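Local coordinates for ORC1-type DNA replication protein 2 (Aeropyrum pernix, PDB 1W5S) that binds DNA and ATP and takes part in the regulation of DNA replication, as a member of the CDC6/Cdc18 family with an AAA+ ATPase domain, at residues Y221-Q226 with R261-L266. Numbering follows the deposited sequence.
With ADP (adenosine-5'-diphosphate), chain E.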
loop_
_atom_site.group_PDB
_atom_site.type_symbol
_atom_site.label_atom_id
_atom_site.label_comp_id
_atom_site.label_asym_id
_atom_site.label_seq_id
_atom_site.Cartn_x
_atom_site.Cartn_y
_atom_site.Cartn_z
ATOM N N TYR A 221 -6.391 -4.184 -17.925
ATOM C CA TYR A 221 -7.240 -4.964 -18.801
ATOM C C TYR A 221 -7.509 -6.351 -18.210
ATOM O O TYR A 221 -8.662 -6.733 -17.999
ATOM C CB TYR A 221 -6.677 -5.100 -20.237
ATOM C CG TYR A 221 -7.718 -5.823 -21.047
ATOM C CD1 TYR A 221 -7.701 -7.194 -21.155
ATOM C CD2 TYR A 221 -8.778 -5.145 -21.592
ATOM C CE1 TYR A 221 -8.651 -7.865 -21.835
ATOM C CE2 TYR A 221 -9.726 -5.796 -22.258
ATOM C CZ TYR A 221 -9.665 -7.181 -22.369
ATOM O OH TYR A 221 -10.641 -7.870 -23.057
ATOM N N THR A 222 -6.452 -7.098 -17.923
ATOM C CA THR A 222 -6.614 -8.416 -17.385
ATOM C C THR A 222 -7.491 -8.397 -16.104
ATOM O O THR A 222 -8.294 -9.282 -15.872
ATOM C CB THR A 222 -5.222 -9.068 -17.114
ATOM O OG1 THR A 222 -4.579 -9.332 -18.349
ATOM C CG2 THR A 222 -5.344 -10.396 -16.361
ATOM N N ILE A 223 -7.313 -7.408 -15.259
ATOM C CA ILE A 223 -8.126 -7.282 -14.018
ATOM C C ILE A 223 -9.572 -6.982 -14.307
ATOM O O ILE A 223 -10.418 -7.534 -13.692
ATOM C CB ILE A 223 -7.532 -6.177 -13.076
ATOM C CG1 ILE A 223 -6.263 -6.736 -12.419
ATOM C CG2 ILE A 223 -8.513 -5.675 -12.018
ATOM C CD1 ILE A 223 -5.415 -5.700 -11.730
ATOM N N LEU A 224 -9.845 -6.091 -15.254
ATOM C CA LEU A 224 -11.225 -5.715 -15.619
ATOM C C LEU A 224 -11.944 -6.867 -16.320
ATOM O O LEU A 224 -13.062 -7.233 -15.975
ATOM C CB LEU A 224 -11.220 -4.471 -16.498
ATOM C CG LEU A 224 -10.780 -3.112 -15.915
ATOM C CD1 LEU A 224 -10.660 -2.099 -17.001
ATOM C CD2 LEU A 224 -11.770 -2.670 -14.921
ATOM N N GLU A 225 -11.257 -7.457 -17.277
ATOM C CA GLU A 225 -11.762 -8.625 -17.982
ATOM C C GLU A 225 -12.291 -9.693 -16.991
ATOM O O GLU A 225 -13.322 -10.287 -17.203
ATOM C CB GLU A 225 -10.668 -9.220 -18.932
ATOM C CG GLU A 225 -11.295 -10.115 -19.984
ATOM C CD GLU A 225 -10.352 -11.018 -20.762
ATOM O OE1 GLU A 225 -10.629 -11.175 -21.953
ATOM O OE2 GLU A 225 -9.397 -11.599 -20.214
ATOM N N GLN A 226 -11.552 -9.942 -15.912
ATOM C CA GLN A 226 -11.881 -11.046 -15.000
ATOM C C GLN A 226 -13.140 -10.668 -14.187
ATOM O O GLN A 226 -14.009 -11.507 -13.880
ATOM C CB GLN A 226 -10.681 -11.346 -14.096
ATOM C CG GLN A 226 -11.027 -12.159 -12.850
ATOM C CD GLN A 226 -9.831 -12.427 -11.968
ATOM O OE1 GLN A 226 -9.114 -11.490 -11.544
ATOM N NE2 GLN A 226 -9.623 -13.705 -11.644
ATOM N N ARG A 261 -9.544 2.530 -9.132
ATOM C CA ARG A 261 -10.153 3.530 -10.046
ATOM C C ARG A 261 -10.712 2.799 -11.250
ATOM O O ARG A 261 -11.801 3.134 -11.691
ATOM C CB ARG A 261 -9.202 4.642 -10.492
ATOM C CG ARG A 261 -8.996 5.742 -9.480
ATOM C CD ARG A 261 -8.284 7.052 -9.976
ATOM N NE ARG A 261 -9.264 7.770 -10.792
ATOM C CZ ARG A 261 -9.149 8.985 -11.356
ATOM N NH1 ARG A 261 -8.063 9.732 -11.239
ATOM N NH2 ARG A 261 -10.164 9.446 -12.085
ATOM N N ALA A 262 -9.967 1.825 -11.799
ATOM C CA ALA A 262 -10.414 1.083 -13.000
ATOM C C ALA A 262 -11.724 0.283 -12.807
ATOM O O ALA A 262 -12.646 0.312 -13.659
ATOM C CB ALA A 262 -9.336 0.163 -13.451
ATOM N N ILE A 263 -11.822 -0.414 -11.659
ATOM C CA ILE A 263 -13.013 -1.241 -11.379
ATOM C C ILE A 263 -14.254 -0.343 -11.049
ATOM O O ILE A 263 -15.357 -0.600 -11.499
ATOM C CB ILE A 263 -12.725 -2.288 -10.297
ATOM C CG1 ILE A 263 -11.858 -3.389 -10.902
ATOM C CG2 ILE A 263 -14.055 -2.889 -9.638
ATOM C CD1 ILE A 263 -11.123 -4.203 -9.937
ATOM N N VAL A 264 -14.022 0.693 -10.286
ATOM C CA VAL A 264 -15.030 1.694 -9.956
ATOM C C VAL A 264 -15.630 2.344 -11.210
ATOM O O VAL A 264 -16.850 2.487 -11.330
ATOM C CB VAL A 264 -14.428 2.757 -8.964
ATOM C CG1 VAL A 264 -15.328 3.949 -8.755
ATOM C CG2 VAL A 264 -14.163 2.071 -7.600
ATOM N N ALA A 265 -14.765 2.663 -12.163
ATOM C CA ALA A 265 -15.197 3.198 -13.433
ATOM C C ALA A 265 -16.098 2.231 -14.177
ATOM O O ALA A 265 -17.132 2.638 -14.732
ATOM C CB ALA A 265 -13.983 3.599 -14.324
ATOM N N LEU A 266 -15.656 0.983 -14.280
ATOM C CA LEU A 266 -16.428 -0.053 -14.949
ATOM C C LEU A 266 -17.783 -0.267 -14.241
ATOM O O LEU A 266 -18.830 -0.352 -14.852
ATOM C CB LEU A 266 -15.606 -1.347 -14.999
ATOM C CG LEU A 266 -16.357 -2.543 -15.513
ATOM C CD1 LEU A 266 -16.970 -2.170 -16.869
ATOM C CD2 LEU A 266 -15.453 -3.751 -15.580
HETATM P PB ADP E . -4.003 -1.086 -2.515
HETATM O O1B ADP E . -4.635 0.270 -2.343
HETATM O O2B ADP E . -2.576 -1.020 -3.051
HETATM O O3B ADP E . -4.077 -1.906 -1.207
HETATM P PA ADP E . -6.105 -2.969 -3.285
HETATM O O1A ADP E . -7.010 -2.303 -2.304
HETATM O O2A ADP E . -5.472 -4.317 -3.030
HETATM O O3A ADP E . -4.897 -1.849 -3.616
HETATM O "O5'" ADP E . -6.845 -3.023 -4.732
HETATM C "C5'" ADP E . -7.705 -1.986 -5.254
HETATM C "C4'" ADP E . -8.825 -2.614 -6.027
HETATM O "O4'" ADP E . -8.292 -3.293 -7.180
HETATM C "C3'" ADP E . -9.574 -3.687 -5.253
HETATM O "O3'" ADP E . -10.898 -3.805 -5.729
HETATM C "C2'" ADP E . -8.851 -5.004 -5.604
HETATM O "O2'" ADP E . -9.723 -6.160 -5.543
HETATM C "C1'" ADP E . -8.464 -4.722 -7.067
HETATM N N9 ADP E . -7.259 -5.503 -7.411
HETATM C C8 ADP E . -6.001 -5.092 -7.155
HETATM N N7 ADP E . -5.111 -5.972 -7.574
HETATM C C5 ADP E . -5.777 -6.967 -8.134
HETATM C C6 ADP E . -5.369 -8.223 -8.750
HETATM N N6 ADP E . -4.039 -8.501 -8.817
HETATM N N1 ADP E . -6.336 -9.036 -9.249
HETATM C C2 ADP E . -7.659 -8.686 -9.114
HETATM N N3 ADP E . -8.066 -7.533 -8.520
HETATM C C4 ADP E . -7.203 -6.660 -8.033
#
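Ile223 and Ile263 meet through their methyl groups, CG2 of Ile223 lying 3.6 Å from CD1 of Ile263, with the two side chains crossing at about a right angle. Both residues belong to the ATPase lid, on helices 217-231 and 259-275, whose short segments here approach to 10.0 Å between axes at a crossing angle of -40°. Traced outward from CB, Ile223 divides its work between helix and nucleotide. Its CG2 touches Ile263 and also sits over the face of the adenine, 4.0 Å from ADP N3. The other branch lies over the same face, CG1 near N1 and CD1 3.8 Å from ADP C5, so that all three outer carbons roof the base. Rotation about CA-CB explains the split, because CG1 stands opposite the carbonyl carbon (chi1 -75°) while CG2 is opposite the backbone N. Ile263 extends the same apolar surface to the sugar, its CD1 lying 3.9 Å from ADP C1'. Substituting alanine for Ile223 would probably open a gap over the adenine and leave CD1 of Ile263 without its methyl partner. Behind this pair, Leu224 reaches across with one methyl. Its CD2 sits 3.4 Å from the carbonyl O of Ala262, 4.0 Å from CB of Ala262 and 3.9 Å from CD2 of Leu266, while Ala262 also packs on Ile245 of helix 239-249. The nucleotide's polar contacts come from elsewhere, among them Tyr215 and Arg227 of the lid and Lys65 of the P-loop. No hydrogen bond joins the two segments, and the five touching residues are all buried; the helices are therefore held together here by apolar side-chain contact, and the same isoleucines give the adenosine a greasy roof that supplies shape rather than hydrogen bonds.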